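Local coordinates for AOC_like domain-containing protein (Frankia sp. Cc1.17, PDB 7DVI) that catalyses exo-selective intermolecular Diels-Alder reactions on non-natural substrates and folds as an allene oxide cyclase-like barrel, at residues G47-Y52 against R70-Y75; L83-E88 against E100-F105. All blocks are in the same frame, centred on the assembly; numbering follows the deposited sequence.

Interaction 1 of 2, residues G47-Y52 against R70-Y75. With EDO (1,2-ethanediol), chain G; EDO (1,2-ethanediol), chain D; EDO (1,2-ethanediol), chain F.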
loop_
_atom_site.group_PDB
_atom_site.type_symbol
_atom_site.label_atom_id
_atom_site.label_comp_id
_atom_site.label_asym_id
_atom_site.label_seq_id
_atom_site.Cartn_x
_atom_site.Cartn_y
_atom_site.Cartn_z
ATOM N N GLY A 47 -16.814 -4.458 -7.293
ATOM C CA GLY A 47 -17.186 -5.798 -6.818
ATOM C C GLY A 47 -16.881 -6.862 -7.847
ATOM O O GLY A 47 -16.894 -8.026 -7.469
ATOM N N GLN A 48 -16.627 -6.494 -9.104
ATOM C CA GLN A 48 -16.175 -7.467 -10.119
ATOM C C GLN A 48 -14.735 -7.934 -9.752
ATOM O O GLN A 48 -13.929 -7.067 -9.288
ATOM C CB GLN A 48 -16.240 -6.832 -11.500
ATOM C CG GLN A 48 -17.713 -6.579 -11.927
ATOM C CD GLN A 48 -17.861 -5.996 -13.318
ATOM O OE1 GLN A 48 -16.940 -5.401 -13.867
ATOM N NE2 GLN A 48 -19.054 -6.169 -13.895
ATOM N N ILE A 49 -14.426 -9.195 -10.047
ATOM C CA ILE A 49 -13.109 -9.824 -9.713
ATOM C C ILE A 49 -12.550 -10.596 -10.900
ATOM O O ILE A 49 -13.308 -10.973 -11.820
ATOM C CB ILE A 49 -13.260 -10.745 -8.481
ATOM C CG1 ILE A 49 -14.063 -12.017 -8.737
ATOM C CG2 ILE A 49 -13.836 -9.975 -7.310
ATOM C CD1 ILE A 49 -13.738 -13.159 -7.760
ATOM N N GLY A 50 -11.264 -10.920 -10.812
ATOM C CA GLY A 50 -10.619 -11.913 -11.670
ATOM C C GLY A 50 -9.538 -12.630 -10.888
ATOM O O GLY A 50 -9.051 -12.064 -9.877
ATOM N N SER A 51 -9.204 -13.828 -11.325
ATOM C CA SER A 51 -8.083 -14.638 -10.791
ATOM C C SER A 51 -7.241 -15.048 -11.993
ATOM O O SER A 51 -7.804 -15.255 -13.132
ATOM C CB SER A 51 -8.569 -15.820 -10.020
ATOM O OG SER A 51 -9.334 -15.434 -8.882
ATOM N N TYR A 52 -5.948 -15.222 -11.760
ATOM C CA TYR A 52 -4.997 -15.484 -12.849
ATOM C C TYR A 52 -3.819 -16.326 -12.364
ATOM O O TYR A 52 -3.450 -16.349 -11.164
ATOM C CB TYR A 52 -4.540 -14.175 -13.457
ATOM C CG TYR A 52 -3.820 -13.260 -12.509
ATOM C CD1 TYR A 52 -2.475 -13.415 -12.257
ATOM C CD2 TYR A 52 -4.498 -12.269 -11.816
ATOM C CE1 TYR A 52 -1.806 -12.589 -11.362
ATOM C CE2 TYR A 52 -3.846 -11.440 -10.920
ATOM C CZ TYR A 52 -2.498 -11.623 -10.664
ATOM O OH TYR A 52 -1.825 -10.766 -9.841
ATOM N N ARG A 70 -5.190 -12.544 -7.724
ATOM C CA ARG A 70 -6.582 -12.099 -8.014
ATOM C C ARG A 70 -6.629 -10.587 -7.943
ATOM O O ARG A 70 -5.646 -9.919 -7.427
ATOM C CB ARG A 70 -7.555 -12.866 -7.120
ATOM C CG ARG A 70 -7.482 -12.555 -5.627
ATOM C CD ARG A 70 -8.425 -11.457 -5.166
ATOM N NE ARG A 70 -9.767 -12.010 -5.022
ATOM C CZ ARG A 70 -10.831 -11.312 -4.630
ATOM N NH1 ARG A 70 -10.732 -10.016 -4.429
ATOM N NH2 ARG A 70 -12.001 -11.903 -4.477
ATOM N N TYR A 71 -7.757 -10.025 -8.384
ATOM C CA TYR A 71 -7.940 -8.554 -8.372
ATOM C C TYR A 71 -9.435 -8.234 -8.288
ATOM O O TYR A 71 -10.259 -9.086 -8.596
ATOM C CB TYR A 71 -7.211 -7.927 -9.552
ATOM C CG TYR A 71 -7.728 -8.404 -10.871
ATOM C CD1 TYR A 71 -7.306 -9.614 -11.415
ATOM C CD2 TYR A 71 -8.695 -7.677 -11.566
ATOM C CE1 TYR A 71 -7.808 -10.066 -12.631
ATOM C CE2 TYR A 71 -9.178 -8.106 -12.797
ATOM C CZ TYR A 71 -8.764 -9.322 -13.309
ATOM O OH TYR A 71 -9.245 -9.758 -14.507
ATOM N N GLU A 72 -9.745 -7.036 -7.822
ATOM C CA GLU A 72 -11.133 -6.638 -7.511
ATOM C C GLU A 72 -11.254 -5.160 -7.813
ATOM O O GLU A 72 -10.390 -4.366 -7.341
ATOM C CB GLU A 72 -11.479 -6.908 -6.059
ATOM C CG GLU A 72 -12.907 -6.558 -5.722
ATOM C CD GLU A 72 -13.393 -7.060 -4.391
ATOM O OE1 GLU A 72 -12.607 -7.770 -3.692
ATOM O OE2 GLU A 72 -14.581 -6.816 -4.077
ATOM N N ILE A 73 -12.300 -4.800 -8.576
ATOM C CA ILE A 73 -12.631 -3.362 -8.768
ATOM C C ILE A 73 -13.151 -2.866 -7.431
ATOM O O ILE A 73 -14.154 -3.434 -6.946
ATOM C CB ILE A 73 -13.730 -3.191 -9.857
ATOM C CG1 ILE A 73 -13.393 -3.925 -11.158
ATOM C CG2 ILE A 73 -13.997 -1.713 -10.058
ATOM C CD1 ILE A 73 -12.108 -3.487 -11.823
ATOM N N ARG A 74 -12.557 -1.852 -6.819
ATOM C CA ARG A 74 -12.975 -1.548 -5.430
ATOM C C ARG A 74 -13.728 -0.214 -5.351
ATOM O O ARG A 74 -14.629 -0.085 -4.525
ATOM C CB ARG A 74 -11.759 -1.549 -4.493
ATOM C CG ARG A 74 -11.228 -2.945 -4.201
ATOM C CD ARG A 74 -12.150 -3.717 -3.278
ATOM N NE ARG A 74 -12.031 -3.131 -1.954
ATOM C CZ ARG A 74 -11.013 -3.325 -1.097
ATOM N NH1 ARG A 74 -10.034 -4.197 -1.346
ATOM N NH2 ARG A 74 -10.983 -2.611 0.017
ATOM N N TYR A 75 -13.306 0.780 -6.072
ATOM C CA TYR A 75 -13.970 2.108 -6.014
ATOM C C TYR A 75 -13.566 2.968 -7.202
ATOM O O TYR A 75 -12.546 2.660 -7.853
ATOM C CB TYR A 75 -13.655 2.840 -4.705
ATOM C CG TYR A 75 -12.211 3.238 -4.466
ATOM C CD1 TYR A 75 -11.334 2.431 -3.750
ATOM C CD2 TYR A 75 -11.759 4.494 -4.820
ATOM C CE1 TYR A 75 -10.038 2.835 -3.460
ATOM C CE2 TYR A 75 -10.475 4.919 -4.548
ATOM C CZ TYR A 75 -9.601 4.079 -3.867
ATOM O OH TYR A 75 -8.353 4.572 -3.641
HETATM C C1 EDO G . -14.772 -10.760 -2.270
HETATM O O1 EDO G . -14.438 -10.561 -3.655
HETATM C C2 EDO G . -14.610 -9.568 -1.356
HETATM O O2 EDO G . -13.362 -8.814 -1.461
HETATM C C1 EDO D . -5.213 4.213 -3.168
HETATM O O1 EDO D . -3.875 4.579 -3.210
HETATM C C2 EDO D . -5.689 4.275 -1.784
HETATM O O2 EDO D . -6.985 3.716 -1.588
HETATM C C1 EDO F . -7.053 -2.030 1.254
HETATM O O1 EDO F . -8.187 -1.667 1.984
HETATM C C2 EDO F . -6.946 -3.503 1.226
HETATM O O2 EDO F . -8.114 -4.097 0.742
HETATM O O HOH W 1 -16.319 -8.861 -4.752
#
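Gly50 packs tightly against Tyr71: its CA sits over one face of the ring, 3.9 Å from the Tyr71 centroid and 29° off the ring normal, a CH-pi contact. Tyr71 brings the ring back over its partner strand by placing CG between its own N and carbonyl carbon (chi1 61°). Tyr52 CD2 reaches the edge of that ring, 3.9 Å from Tyr71 CD1. The backbones are locked as an antiparallel pair, with Tyr71 N to Gly50 O at 2.8 Å.

The opposite face, carrying Ile49, Ser51, Arg70 and Glu72, is looser and more exposed. The Ile49 side chain lies over one face of the Arg70 guanidinium, CG2 and CD1 each 3.9 Å from Arg70 NH2. Arg70 NH1 forms a 3.0 Å salt bridge to Glu72 OE1, in the guanidinium plane but on the anti side of the carboxylate and 33° out of its plane. An ethanediol takes a bond from Arg70 NH2 and gives one to Glu72 OE1; a water donates to Glu72 OE2 and Gly47 O. Strand 22-37 flanks strand 49-57 through Ser51-Glu36, Ile49 bonds Asn38 just past its end, and strand 82-92 bonds strand 63-76 through Arg70 and Glu72.

Interaction 2 of 2, residues L83-E88 against E100-F105. With EDO (1,2-ethanediol), chain E; EDO (1,2-ethanediol), chain R; EDO (1,2-ethanediol), chain B.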
loop_
_atom_site.group_PDB
_atom_site.type_symbol
_atom_site.label_atom_id
_atom_site.label_comp_id
_atom_site.label_asym_id
_atom_site.label_seq_id
_atom_site.Cartn_x
_atom_site.Cartn_y
_atom_site.Cartn_z
ATOM N N LEU A 83 -10.110 2.200 -9.158
ATOM C CA LEU A 83 -9.107 1.687 -8.214
ATOM C C LEU A 83 -9.432 0.215 -7.956
ATOM O O LEU A 83 -10.577 -0.161 -7.586
ATOM C CB LEU A 83 -9.069 2.559 -6.958
ATOM C CG LEU A 83 -8.058 3.704 -6.979
ATOM C CD1 LEU A 83 -6.616 3.231 -7.058
ATOM C CD2 LEU A 83 -8.346 4.677 -8.120
ATOM N N THR A 84 -8.417 -0.576 -8.241
ATOM C CA THR A 84 -8.453 -2.039 -8.369
ATOM C C THR A 84 -7.389 -2.610 -7.409
ATOM O O THR A 84 -6.218 -2.165 -7.482
ATOM C CB THR A 84 -8.218 -2.401 -9.846
ATOM O OG1 THR A 84 -9.185 -1.712 -10.646
ATOM C CG2 THR A 84 -8.380 -3.873 -10.120
ATOM N N TYR A 85 -7.782 -3.584 -6.595
ATOM C CA TYR A 85 -6.887 -4.181 -5.572
ATOM C C TYR A 85 -6.445 -5.550 -6.031
ATOM O O TYR A 85 -7.306 -6.432 -6.185
ATOM C CB TYR A 85 -7.539 -4.220 -4.198
ATOM C CG TYR A 85 -6.509 -4.358 -3.097
ATOM C CD1 TYR A 85 -5.860 -3.236 -2.624
ATOM C CD2 TYR A 85 -6.109 -5.607 -2.632
ATOM C CE1 TYR A 85 -4.897 -3.333 -1.639
ATOM C CE2 TYR A 85 -5.152 -5.720 -1.628
ATOM C CZ TYR A 85 -4.541 -4.577 -1.147
ATOM O OH TYR A 85 -3.561 -4.653 -0.198
ATOM N N TYR A 86 -5.123 -5.697 -6.175
ATOM C CA TYR A 86 -4.436 -6.924 -6.622
ATOM C C TYR A 86 -3.726 -7.573 -5.412
ATOM O O TYR A 86 -3.174 -6.866 -4.522
ATOM C CB TYR A 86 -3.377 -6.592 -7.672
ATOM C CG TYR A 86 -3.916 -6.231 -9.017
ATOM C CD1 TYR A 86 -4.356 -4.940 -9.277
ATOM C CD2 TYR A 86 -3.951 -7.161 -10.053
ATOM C CE1 TYR A 86 -4.870 -4.595 -10.513
ATOM C CE2 TYR A 86 -4.423 -6.801 -11.317
ATOM C CZ TYR A 86 -4.924 -5.533 -11.526
ATOM O OH TYR A 86 -5.419 -5.176 -12.747
ATOM N N SER A 87 -3.783 -8.887 -5.372
ATOM C CA SER A 87 -3.044 -9.740 -4.413
ATOM C C SER A 87 -2.513 -10.963 -5.147
ATOM O O SER A 87 -3.356 -11.665 -5.787
ATOM C CB SER A 87 -3.929 -10.165 -3.291
ATOM O OG SER A 87 -3.147 -10.572 -2.200
ATOM N N GLU A 88 -1.226 -11.253 -4.982
ATOM C CA GLU A 88 -0.644 -12.431 -5.633
ATOM C C GLU A 88 0.561 -12.990 -4.840
ATOM O O GLU A 88 1.201 -12.262 -4.065
ATOM C CB GLU A 88 -0.207 -12.085 -7.054
ATOM C CG GLU A 88 0.881 -11.087 -7.126
ATOM C CD GLU A 88 1.072 -10.480 -8.490
ATOM O OE1 GLU A 88 1.019 -11.258 -9.499
ATOM O OE2 GLU A 88 1.408 -9.271 -8.516
ATOM N N GLU A 100 0.839 -7.179 -3.134
ATOM C CA GLU A 100 -0.562 -6.717 -3.125
ATOM C C GLU A 100 -0.598 -5.189 -3.055
ATOM O O GLU A 100 0.303 -4.522 -2.452
ATOM C CB GLU A 100 -1.376 -7.378 -2.037
ATOM C CG GLU A 100 -1.072 -6.838 -0.644
ATOM C CD GLU A 100 -1.980 -7.515 0.337
ATOM O OE1 GLU A 100 -1.742 -8.672 0.649
ATOM O OE2 GLU A 100 -2.984 -6.912 0.689
ATOM N N GLY A 101 -1.633 -4.633 -3.693
ATOM C CA GLY A 101 -1.899 -3.191 -3.590
ATOM C C GLY A 101 -2.713 -2.719 -4.772
ATOM O O GLY A 101 -3.424 -3.538 -5.370
ATOM N N TRP A 102 -2.610 -1.435 -5.029
ATOM C CA TRP A 102 -3.568 -0.661 -5.859
ATOM C C TRP A 102 -3.001 -0.410 -7.238
ATOM O O TRP A 102 -1.806 -0.013 -7.361
ATOM C CB TRP A 102 -3.860 0.675 -5.194
ATOM C CG TRP A 102 -4.618 0.562 -3.924
ATOM C CD1 TRP A 102 -4.186 0.804 -2.654
ATOM C CD2 TRP A 102 -5.997 0.185 -3.815
ATOM N NE1 TRP A 102 -5.201 0.553 -1.765
ATOM C CE2 TRP A 102 -6.340 0.240 -2.452
ATOM C CE3 TRP A 102 -6.970 -0.193 -4.737
ATOM C CZ2 TRP A 102 -7.606 -0.091 -1.981
ATOM C CZ3 TRP A 102 -8.232 -0.497 -4.268
ATOM C CH2 TRP A 102 -8.537 -0.456 -2.912
ATOM N N ALA A 103 -3.900 -0.501 -8.217
ATOM C CA ALA A 103 -3.673 -0.032 -9.589
ATOM C C ALA A 103 -4.962 0.673 -10.096
ATOM O O ALA A 103 -6.104 0.268 -9.748
ATOM C CB ALA A 103 -3.301 -1.210 -10.453
ATOM N N ASP A 104 -4.757 1.707 -10.874
ATOM C CA ASP A 104 -5.836 2.341 -11.681
ATOM C C ASP A 104 -6.105 1.441 -12.885
ATOM O O ASP A 104 -5.199 1.269 -13.735
ATOM C CB ASP A 104 -5.443 3.763 -12.071
ATOM C CG ASP A 104 -6.538 4.523 -12.841
ATOM O OD1 ASP A 104 -7.585 3.906 -13.219
ATOM O OD2 ASP A 104 -6.343 5.713 -13.030
ATOM N N PHE A 105 -7.283 0.848 -12.968
ATOM C CA PHE A 105 -7.646 -0.020 -14.123
ATOM C C PHE A 105 -7.519 0.728 -15.469
ATOM O O PHE A 105 -7.205 0.072 -16.494
ATOM C CB PHE A 105 -8.995 -0.673 -13.881
ATOM C CG PHE A 105 -9.230 -1.918 -14.679
ATOM C CD1 PHE A 105 -8.515 -3.074 -14.416
ATOM C CD2 PHE A 105 -10.187 -1.945 -15.680
ATOM C CE1 PHE A 105 -8.755 -4.240 -15.127
ATOM C CE2 PHE A 105 -10.428 -3.107 -16.389
ATOM C CZ PHE A 105 -9.699 -4.248 -16.129
HETATM C C1 EDO E . -6.725 2.881 1.464
HETATM O O1 EDO E . -7.513 2.283 0.466
HETATM C C2 EDO E . -5.857 1.909 2.102
HETATM O O2 EDO E . -5.122 1.136 1.163
HETATM C C1 EDO R . -5.633 -8.028 -14.887
HETATM O O1 EDO R . -5.174 -6.752 -14.576
HETATM C C2 EDO R . -4.531 -9.023 -14.865
HETATM O O2 EDO R . -4.832 -10.227 -15.572
HETATM C C1 EDO B . -0.226 -6.504 3.616
HETATM O O1 EDO B . 0.059 -7.862 3.454
HETATM C C2 EDO B . -1.468 -6.362 4.404
HETATM O O2 EDO B . -1.392 -7.048 5.618
#
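Tyr85 stands edge-on to the face of Trp102, a T-shaped stack with ring centroids 4.8 Å apart and planes at 79°. Tyr85 CD1 is the atom over the centre of the indole, 3.5 Å from Trp102 CE2, while Tyr85 CB lies over the six-membered ring in a CH-pi contact. One face of the Tyr85 ring carries Gly101 O, offset toward the rim; its edge also meets Glu100 OE2. At the indole edge, Trp102 NE1 donates to an ethanediol oxygen in the ring plane. This is an antiparallel beta hairpin of the barrel, strands 82-92 and 95-104, whose aromatic and acidic side chains Tyr85, Trp102 and Glu100 share one face.

Tyr85 CG lies opposite its own backbone N (chi1 -160°), which carries the ring over Gly101 of the partner strand and its hydroxyl to Glu100. The bond from Tyr85 OH to Glu100 OE2 is very short, so its exact length deserves caution. The second carboxylate oxygen, OE1, is held by His98.

Four backbone bonds fix the register, two each for the pairs Thr84-Ala103 and Tyr86-Gly101; Tyr86 N to Gly101 O is the straightest, at 173°. On the other face, Tyr86 CE1 lies 3.7 Å from Ala103 CB, and the Tyr86 ring meets Trp134 edge-to-face. A dimethyl sulfoxide, probably from the crystallisation liquor, lies near Tyr86, consistent with a pocket on this side. Where strand 95-104 gives way to helix 105-109, Asp104 is the N-cap, its OD1 accepting from Asn106 N and Val82 N. Just beyond it, Phe105 packs its CB against strand 82-92: Thr84 OG1, itself bonded to Val82 O, lies 3.4 Å from Phe105 CB.

In the fold
From the N terminus, the chain first lays down strand 22-37, then enters residues 47-52; interaction 1 closes the hairpin of strands 49-57 and 63-76. Without overlap, interaction 2 follows in series, closing the next hairpin, strands 82-92 and 95-104. Neither nests in the other. They meet because strands 63-76 and 82-92 are neighbours in the same antiparallel sheet: Tyr75 O lies 2.8 Å from Leu83 N and Arg74 N lies 2.7 Å from Leu83 O, both probable hydrogen bonds, at a classic beta bulge facing Leu83. Tyr71 CB also packs on Tyr86 CD2. Together the two contacts join four consecutive strands of the eight-stranded closed barrel.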